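Local coordinates for Bd0816 (Bdellovibrio bacteriovorus HD100, PDB 5CER), which probably acts as a serine-type D-Ala-D-Ala carboxypeptidase of the S13 peptidase family, removing the terminal D-alanine from peptidoglycan stem peptides, at residues 36-41 with 230-235; 42-47 with 278-283. The protein carries 2 engineered substitutions. All coordinates share one frame; numbering follows the deposited sequence.

Interaction 1. Residues 36-41 with 230-235; sequences KVITTL and AAFNAF
The carbonyl oxygen of Lys36 takes two donors from Thr40, one turn further on: OG1 at 2.7 Å from Lys36 O, and the backbone N at 2.8 Å from that same O. They arrive from opposite faces of the carbonyl plane, with OG1 tilted 31° out of it. The hydroxyl thus doubles an ordinary helical bond on the side of helix 35-47 turned from helix 228-239. The contact between these helices is apolar. Their local axes run nearly perpendicular (84°) and come no closer than 11.8 Å, so long side chains must bridge the gap. Phe232 and Phe235, one turn apart, both do so. With CG opposite the backbone N (chi1 -179°), Phe232 brings its rim to Ile38, whose CG2 lies in the ring plane 3.8 Å from Phe232 CE1. The same methyl meets the second ring, Ile38 CG2 standing 4.0 Å from Phe235 CE2. Leu41 approaches that ring at its edge, CG being 3.9 Å from Phe235 CZ, and its CD2 branch touches the same ring atom. The ring faces are used elsewhere: Phe232 stacks on Phe249 and Phe235 on Trp42. Lys36 NZ, bonded to Ser214 OG and Asn216 OD1, sits as expected for the lysine of the family's Ser-x-x-Lys motif, although the deposited chain has alanine at the serine position; Ser214 and Asn216 fit the Ser-x-Asn motif. With no hydrogen bond across the pair and all four touching residues buried, the association rests on aliphatic groups against aromatic rims, which implies dispersion and water exclusion rather than polar pairing.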
ATOM      1  N   LYS A  36      -8.521   6.346  -1.897  1.00 21.39           N
ATOM      2  CA  LYS A  36      -7.716   7.033  -0.873  1.00 20.38           C
ATOM      3  C   LYS A  36      -7.161   8.378  -1.312  1.00 19.79           C
ATOM      4  O   LYS A  36      -6.895   9.254  -0.488  1.00 20.30           O
ATOM      5  CB  LYS A  36      -6.618   6.114  -0.346  1.00 19.83           C
ATOM      6  CG  LYS A  36      -7.155   4.906   0.418  1.00 19.67           C
ATOM      7  CD  LYS A  36      -6.015   4.004   0.885  1.00 19.89           C
ATOM      8  CE  LYS A  36      -6.499   2.890   1.785  1.00 20.10           C
ATOM      9  NZ  LYS A  36      -6.715   1.599   1.071  1.00 21.01           N
ATOM     10  N   VAL A  37      -6.981   8.542  -2.607  1.00 19.76           N
ATOM     11  CA  VAL A  37      -6.591   9.843  -3.175  1.00 19.23           C
ATOM     12  C   VAL A  37      -7.663  10.912  -2.854  1.00 19.64           C
ATOM     13  O   VAL A  37      -7.333  12.035  -2.522  1.00 17.74           O
ATOM     14  CB  VAL A  37      -6.339   9.782  -4.697  1.00 17.34           C
ATOM     15  CG1 VAL A  37      -5.855  11.131  -5.192  1.00 17.42           C
ATOM     16  CG2 VAL A  37      -5.283   8.731  -5.001  1.00 17.24           C
ATOM     17  N   ILE A  38      -8.926  10.510  -2.956  1.00 20.90           N
ATOM     18  CA  ILE A  38     -10.033  11.399  -2.694  1.00 22.39           C
ATOM     19  C   ILE A  38     -10.168  11.640  -1.203  1.00 22.27           C
ATOM     20  O   ILE A  38     -10.375  12.772  -0.765  1.00 23.14           O
ATOM     21  CB  ILE A  38     -11.347  10.835  -3.274  1.00 23.35           C
ATOM     22  CG1 ILE A  38     -11.218  10.660  -4.800  1.00 23.53           C
ATOM     23  CG2 ILE A  38     -12.519  11.767  -2.927  1.00 23.81           C
ATOM     24  CD1 ILE A  38     -12.406   9.996  -5.464  1.00 25.33           C
ATOM     25  N   THR A  39     -10.067  10.572  -0.424  1.00 22.49           N
ATOM     26  CA  THR A  39     -10.065  10.688   1.031  1.00 22.25           C
ATOM     27  C   THR A  39      -8.965  11.633   1.515  1.00 22.62           C
ATOM     28  O   THR A  39      -9.212  12.527   2.372  1.00 23.14           O
ATOM     29  CB  THR A  39      -9.969   9.306   1.664  1.00 22.24           C
ATOM     30  OG1 THR A  39     -11.089   8.507   1.218  1.00 20.52           O
ATOM     31  CG2 THR A  39     -10.012   9.417   3.166  1.00 23.26           C
ATOM     32  N   THR A  40      -7.796  11.505   0.891  1.00 21.63           N
ATOM     33  CA  THR A  40      -6.667  12.382   1.118  1.00 21.50           C
ATOM     34  C   THR A  40      -6.973  13.852   0.852  1.00 22.53           C
ATOM     35  O   THR A  40      -6.618  14.739   1.659  1.00 22.25           O
ATOM     36  CB  THR A  40      -5.433  11.911   0.284  1.00 21.10           C
ATOM     37  OG1 THR A  40      -4.970  10.650   0.786  1.00 20.95           O
ATOM     38  CG2 THR A  40      -4.288  12.885   0.352  1.00 20.85           C
ATOM     39  N   LEU A  41      -7.606  14.140  -0.283  1.00 23.17           N
ATOM     40  CA  LEU A  41      -7.979  15.539  -0.587  1.00 23.49           C
ATOM     41  C   LEU A  41      -8.946  16.089   0.463  1.00 23.26           C
ATOM     42  O   LEU A  41      -8.824  17.228   0.900  1.00 23.66           O
ATOM     43  CB  LEU A  41      -8.606  15.656  -1.975  1.00 23.60           C
ATOM     44  CG  LEU A  41      -9.247  17.002  -2.372  1.00 24.37           C
ATOM     45  CD1 LEU A  41      -8.255  18.143  -2.333  1.00 24.50           C
ATOM     46  CD2 LEU A  41      -9.850  16.858  -3.760  1.00 25.34           C
ATOM     47  N   ALA A 230     -22.559  11.360   4.671  1.00 30.72           N
ATOM     48  CA  ALA A 230     -23.290  12.623   4.453  1.00 30.92           C
ATOM     49  C   ALA A 230     -22.328  13.780   4.261  1.00 29.32           C
ATOM     50  O   ALA A 230     -22.421  14.536   3.307  1.00 29.70           O
ATOM     51  CB  ALA A 230     -24.261  12.875   5.590  1.00 32.67           C
ATOM     52  N   ALA A 231     -21.350  13.877   5.146  1.00 28.78           N
ATOM     53  CA  ALA A 231     -20.342  14.907   5.042  1.00 27.84           C
ATOM     54  C   ALA A 231     -19.546  14.735   3.724  1.00 27.11           C
ATOM     55  O   ALA A 231     -19.235  15.740   3.090  1.00 27.59           O
ATOM     56  CB  ALA A 231     -19.431  14.917   6.267  1.00 27.10           C
ATOM     57  N   PHE A 232     -19.254  13.499   3.325  1.00 26.72           N
ATOM     58  CA  PHE A 232     -18.559  13.256   2.065  1.00 26.53           C
ATOM     59  C   PHE A 232     -19.270  13.792   0.824  1.00 26.78           C
ATOM     60  O   PHE A 232     -18.661  14.423  -0.042  1.00 25.37           O
ATOM     61  CB  PHE A 232     -18.300  11.790   1.831  1.00 26.60           C
ATOM     62  CG  PHE A 232     -17.555  11.532   0.535  1.00 26.53           C
ATOM     63  CD1 PHE A 232     -16.208  11.598   0.489  1.00 25.80           C
ATOM     64  CD2 PHE A 232     -18.248  11.246  -0.643  1.00 27.60           C
ATOM     65  CE1 PHE A 232     -15.551  11.389  -0.705  1.00 26.01           C
ATOM     66  CE2 PHE A 232     -17.589  11.032  -1.824  1.00 26.23           C
ATOM     67  CZ  PHE A 232     -16.249  11.114  -1.853  1.00 25.78           C
ATOM     68  N   ASN A 233     -20.575  13.557   0.753  1.00 27.92           N
ATOM     69  CA  ASN A 233     -21.360  14.014  -0.392  1.00 27.93           C
ATOM     70  C   ASN A 233     -21.353  15.530  -0.534  1.00 29.29           C
ATOM     71  O   ASN A 233     -21.235  16.047  -1.639  1.00 30.44           O
ATOM     72  CB  ASN A 233     -22.766  13.416  -0.336  1.00 28.73           C
ATOM     73  CG  ASN A 233     -22.768  11.922  -0.608  1.00 28.20           C
ATOM     74  OD1 ASN A 233     -21.775  11.351  -1.015  1.00 27.18           O
ATOM     75  ND2 ASN A 233     -23.841  11.268  -0.248  1.00 29.79           N
ATOM     76  N   ALA A 234     -21.448  16.263   0.584  1.00 30.25           N
ATOM     77  CA  ALA A 234     -21.361  17.741   0.542  1.00 30.71           C
ATOM     78  C   ALA A 234     -19.993  18.180   0.018  1.00 30.02           C
ATOM     79  O   ALA A 234     -19.876  19.143  -0.751  1.00 31.61           O
ATOM     80  CB  ALA A 234     -21.643  18.341   1.921  1.00 30.73           C
ATOM     81  N   PHE A 235     -18.961  17.500   0.484  1.00 29.61           N
ATOM     82  CA  PHE A 235     -17.588  17.748   0.004  1.00 29.96           C
ATOM     83  C   PHE A 235     -17.483  17.516  -1.503  1.00 30.05           C
ATOM     84  O   PHE A 235     -16.916  18.352  -2.194  1.00 31.08           O
ATOM     85  CB  PHE A 235     -16.561  16.907   0.755  1.00 27.98           C
ATOM     86  CG  PHE A 235     -15.299  16.668  -0.021  1.00 27.35           C
ATOM     87  CD1 PHE A 235     -14.346  17.653  -0.162  1.00 26.66           C
ATOM     88  CD2 PHE A 235     -15.075  15.435  -0.630  1.00 26.63           C
ATOM     89  CE1 PHE A 235     -13.188  17.404  -0.871  1.00 25.56           C
ATOM     90  CE2 PHE A 235     -13.928  15.209  -1.371  1.00 25.61           C
ATOM     91  CZ  PHE A 235     -12.982  16.193  -1.486  1.00 24.83           C
TER

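Interaction 2. Residues 42-47 with 278-283; sequences WAIEKL and YTLNKS
At Ile44 helix 35-47 comes up to one turn of helix 270-286, where Ile44 CA lies 8.3 Å from Leu280 CA and 8.1 Å from Ser283 CA. Both backbones are regular here, as Lys46 N to Trp42 O at 2.9 Å and Ser283 N to Thr279 O at 3.0 Å attest. Ile44 points its beta carbon at the other helix and divides its two branches between two partners. The longer branch is extended (chi2 167°), carrying CD1 out until it stands 3.8 Å from Leu280 CD1. These are methyl ends meeting, and the two side chains cross at about a right angle. Leu280 sets off less directly, its beta carbon directed neither at nor from the isoleucine, but one of its branches still reaches across. The shorter branch of Ile44 faces the serine: CG2 lies 3.9 Å from Ser283 OG, a packing contact of a methyl with a hydroxyl oxygen. Ser283 OG is placed there by a chi1 of -157°, which sets it opposite the backbone N. In the penicillin-binding, beta-lactamase-like fold, the helix that carries the motif lysine runs as a hydrophobic core helix through the helical region, and helix 35-47, with Lys36 at its start, is consistent with that role. Helix 270-286 lies between it and the large antiparallel sheet, since Tyr278 rests on Tyr342 of strand 339-348. The apolar pair continues beyond the two helices, with Ile44 also on Leu207 of helix 203-213 and Leu280 on Leu291. Polar groups nearby are bonded to other parts of the chain: Glu45 OE1 pairs with Thr239 OG1 at the end of helix 228-239, while Lys46 NZ binds Leu226 O.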
ATOM      1  N   TRP A  42      -9.944  15.291   0.792  1.00 23.13           N
ATOM      2  CA  TRP A  42     -10.991  15.711   1.709  1.00 24.39           C
ATOM      3  C   TRP A  42     -10.353  16.037   3.090  1.00 26.50           C
ATOM      4  O   TRP A  42     -10.616  17.082   3.668  1.00 25.82           O
ATOM      5  CB  TRP A  42     -12.073  14.622   1.839  1.00 23.04           C
ATOM      6  CG  TRP A  42     -13.245  14.993   2.694  1.00 22.74           C
ATOM      7  CD1 TRP A  42     -13.680  16.226   2.993  1.00 22.30           C
ATOM      8  CD2 TRP A  42     -14.150  14.083   3.347  1.00 23.00           C
ATOM      9  NE1 TRP A  42     -14.783  16.172   3.789  1.00 22.77           N
ATOM     10  CE2 TRP A  42     -15.100  14.862   4.024  1.00 23.05           C
ATOM     11  CE3 TRP A  42     -14.238  12.688   3.424  1.00 22.47           C
ATOM     12  CZ2 TRP A  42     -16.136  14.301   4.766  1.00 23.35           C
ATOM     13  CZ3 TRP A  42     -15.258  12.128   4.170  1.00 22.86           C
ATOM     14  CH2 TRP A  42     -16.209  12.942   4.815  1.00 23.83           C
ATOM     15  N   ALA A  43      -9.513  15.133   3.587  1.00 26.97           N
ATOM     16  CA  ALA A  43      -8.828  15.376   4.869  1.00 26.80           C
ATOM     17  C   ALA A  43      -8.025  16.686   4.834  1.00 24.90           C
ATOM     18  O   ALA A  43      -8.111  17.490   5.754  1.00 24.74           O
ATOM     19  CB  ALA A  43      -7.925  14.178   5.252  1.00 26.38           C
ATOM     20  N   ILE A  44      -7.261  16.876   3.779  1.00 24.00           N
ATOM     21  CA  ILE A  44      -6.455  18.089   3.651  1.00 25.84           C
ATOM     22  C   ILE A  44      -7.318  19.333   3.578  1.00 27.16           C
ATOM     23  O   ILE A  44      -7.042  20.321   4.271  1.00 27.91           O
ATOM     24  CB  ILE A  44      -5.497  18.028   2.447  1.00 24.70           C
ATOM     25  CG1 ILE A  44      -4.379  17.051   2.779  1.00 24.57           C
ATOM     26  CG2 ILE A  44      -4.937  19.395   2.129  1.00 25.36           C
ATOM     27  CD1 ILE A  44      -3.548  16.645   1.602  1.00 24.72           C
ATOM     28  N   GLU A  45      -8.388  19.270   2.810  1.00 28.04           N
ATOM     29  CA  GLU A  45      -9.289  20.407   2.725  1.00 30.16           C
ATOM     30  C   GLU A  45      -9.952  20.764   4.063  1.00 31.66           C
ATOM     31  O   GLU A  45     -10.033  21.936   4.405  1.00 34.47           O
ATOM     32  CB  GLU A  45     -10.353  20.161   1.688  1.00 31.45           C
ATOM     33  CG  GLU A  45     -11.171  21.394   1.383  1.00 32.90           C
ATOM     34  CD  GLU A  45     -12.184  21.129   0.299  1.00 35.77           C
ATOM     35  OE1 GLU A  45     -11.756  20.944  -0.876  1.00 37.40           O
ATOM     36  OE2 GLU A  45     -13.393  21.075   0.617  1.00 37.44           O
ATOM     37  N   LYS A  46     -10.422  19.779   4.804  1.00 31.97           N
ATOM     38  CA  LYS A  46     -11.114  20.067   6.017  1.00 35.54           C
ATOM     39  C   LYS A  46     -10.207  20.361   7.194  1.00 33.14           C
ATOM     40  O   LYS A  46     -10.520  21.249   7.992  1.00 30.98           O
ATOM     41  CB  LYS A  46     -12.068  18.932   6.404  1.00 41.79           C
ATOM     42  CG  LYS A  46     -13.094  19.390   7.423  1.00 48.50           C
ATOM     43  CD  LYS A  46     -14.218  18.410   7.623  1.00 58.20           C
ATOM     44  CE  LYS A  46     -15.422  18.755   6.750  1.00 63.31           C
ATOM     45  NZ  LYS A  46     -16.437  17.675   6.823  1.00 63.59           N
ATOM     46  N   LEU A  47      -9.130  19.609   7.319  1.00 29.66           N
ATOM     47  CA  LEU A  47      -8.219  19.729   8.476  1.00 30.09           C
ATOM     48  C   LEU A  47      -6.999  20.641   8.267  1.00 30.44           C
ATOM     49  O   LEU A  47      -6.541  21.252   9.211  1.00 32.11           O
ATOM     50  CB  LEU A  47      -7.707  18.351   8.921  1.00 28.01           C
ATOM     51  CG  LEU A  47      -8.808  17.350   9.287  1.00 27.93           C
ATOM     52  CD1 LEU A  47      -8.211  16.001   9.618  1.00 27.91           C
ATOM     53  CD2 LEU A  47      -9.642  17.868  10.455  1.00 28.48           C
ATOM     54  N   TYR A 278      -5.924  17.042  -9.810  1.00 21.65           N
ATOM     55  CA  TYR A 278      -5.599  18.440 -10.082  1.00 21.71           C
ATOM     56  C   TYR A 278      -5.828  19.299  -8.831  1.00 22.22           C
ATOM     57  O   TYR A 278      -4.973  20.110  -8.438  1.00 22.86           O
ATOM     58  CB  TYR A 278      -6.400  18.963 -11.261  1.00 21.61           C
ATOM     59  CG  TYR A 278      -6.317  20.459 -11.511  1.00 21.74           C
ATOM     60  CD1 TYR A 278      -7.237  21.316 -10.903  1.00 21.80           C
ATOM     61  CD2 TYR A 278      -5.372  20.994 -12.377  1.00 21.76           C
ATOM     62  CE1 TYR A 278      -7.200  22.666 -11.101  1.00 22.65           C
ATOM     63  CE2 TYR A 278      -5.325  22.346 -12.624  1.00 23.03           C
ATOM     64  CZ  TYR A 278      -6.236  23.199 -11.962  1.00 23.72           C
ATOM     65  OH  TYR A 278      -6.195  24.581 -12.139  1.00 24.04           O
ATOM     66  N   THR A 279      -6.963  19.114  -8.192  1.00 22.59           N
ATOM     67  CA  THR A 279      -7.319  19.927  -7.020  1.00 23.87           C
ATOM     68  C   THR A 279      -6.407  19.635  -5.813  1.00 24.44           C
ATOM     69  O   THR A 279      -6.045  20.549  -5.081  1.00 24.35           O
ATOM     70  CB  THR A 279      -8.808  19.664  -6.646  1.00 23.55           C
ATOM     71  OG1 THR A 279      -9.574  19.654  -7.851  1.00 23.56           O
ATOM     72  CG2 THR A 279      -9.389  20.659  -5.660  1.00 23.23           C
ATOM     73  N   LEU A 280      -6.035  18.360  -5.648  1.00 24.51           N
ATOM     74  CA  LEU A 280      -5.154  17.948  -4.549  1.00 24.33           C
ATOM     75  C   LEU A 280      -3.763  18.579  -4.731  1.00 25.45           C
ATOM     76  O   LEU A 280      -3.217  19.146  -3.783  1.00 25.28           O
ATOM     77  CB  LEU A 280      -5.040  16.417  -4.481  1.00 23.22           C
ATOM     78  CG  LEU A 280      -3.975  15.820  -3.542  1.00 21.68           C
ATOM     79  CD1 LEU A 280      -4.166  16.288  -2.121  1.00 21.64           C
ATOM     80  CD2 LEU A 280      -4.057  14.307  -3.587  1.00 21.11           C
ATOM     81  N   ASN A 281      -3.244  18.507  -5.958  1.00 25.91           N
ATOM     82  CA  ASN A 281      -2.006  19.163  -6.328  1.00 27.22           C
ATOM     83  C   ASN A 281      -2.026  20.689  -6.103  1.00 29.11           C
ATOM     84  O   ASN A 281      -1.062  21.239  -5.577  1.00 30.93           O
ATOM     85  CB  ASN A 281      -1.646  18.850  -7.794  1.00 27.01           C
ATOM     86  CG  ASN A 281      -0.259  19.324  -8.172  1.00 28.55           C
ATOM     87  OD1 ASN A 281      -0.080  20.364  -8.840  1.00 31.12           O
ATOM     88  ND2 ASN A 281       0.733  18.659  -7.650  1.00 28.65           N
ATOM     89  N   LYS A 282      -3.096  21.363  -6.484  1.00 30.30           N
ATOM     90  CA  LYS A 282      -3.207  22.824  -6.279  1.00 33.38           C
ATOM     91  C   LYS A 282      -3.192  23.169  -4.829  1.00 31.98           C
ATOM     92  O   LYS A 282      -2.561  24.125  -4.392  1.00 32.53           O
ATOM     93  CB  LYS A 282      -4.531  23.398  -6.896  1.00 37.58           C
ATOM     94  CG  LYS A 282      -4.410  24.349  -8.088  1.00 42.18           C
ATOM     95  CD  LYS A 282      -3.231  23.980  -9.001  1.00 45.29           C
ATOM     96  CE  LYS A 282      -3.138  24.823 -10.254  1.00 47.83           C
ATOM     97  NZ  LYS A 282      -1.728  24.814 -10.776  1.00 50.79           N
ATOM     98  N   SER A 283      -3.916  22.379  -4.068  1.00 31.72           N
ATOM     99  CA  SER A 283      -3.990  22.568  -2.630  1.00 32.18           C
ATOM    100  C   SER A 283      -2.592  22.516  -1.989  1.00 32.06           C
ATOM    101  O   SER A 283      -2.177  23.403  -1.249  1.00 30.47           O
ATOM    102  CB  SER A 283      -4.925  21.520  -2.038  1.00 31.22           C
ATOM    103  OG  SER A 283      -5.423  21.969  -0.815  1.00 33.78           O
TER

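Overall arrangement
Both interactions use helix 35-47, presenting successive parts of it to different helices, and their centres lie 10 Å apart. Interaction 1 is the more aromatic, and all its touching residues are buried; interaction 2 is aliphatic, buries less surface (116 against 172 Å²) and reaches a partly exposed serine. Neither has a hydrogen bond between its segments. Segment 42-47 joins them physically: Trp42 lies edge-to-face with Phe232, and Glu45 packs beside Phe235, its OE2 3.6 Å from Phe235 CD1. Segment 36-41 itself carries Lys36 and its polar partners, whereas segment 42-47 lies further along the helix, beside the layer that faces the large sheet.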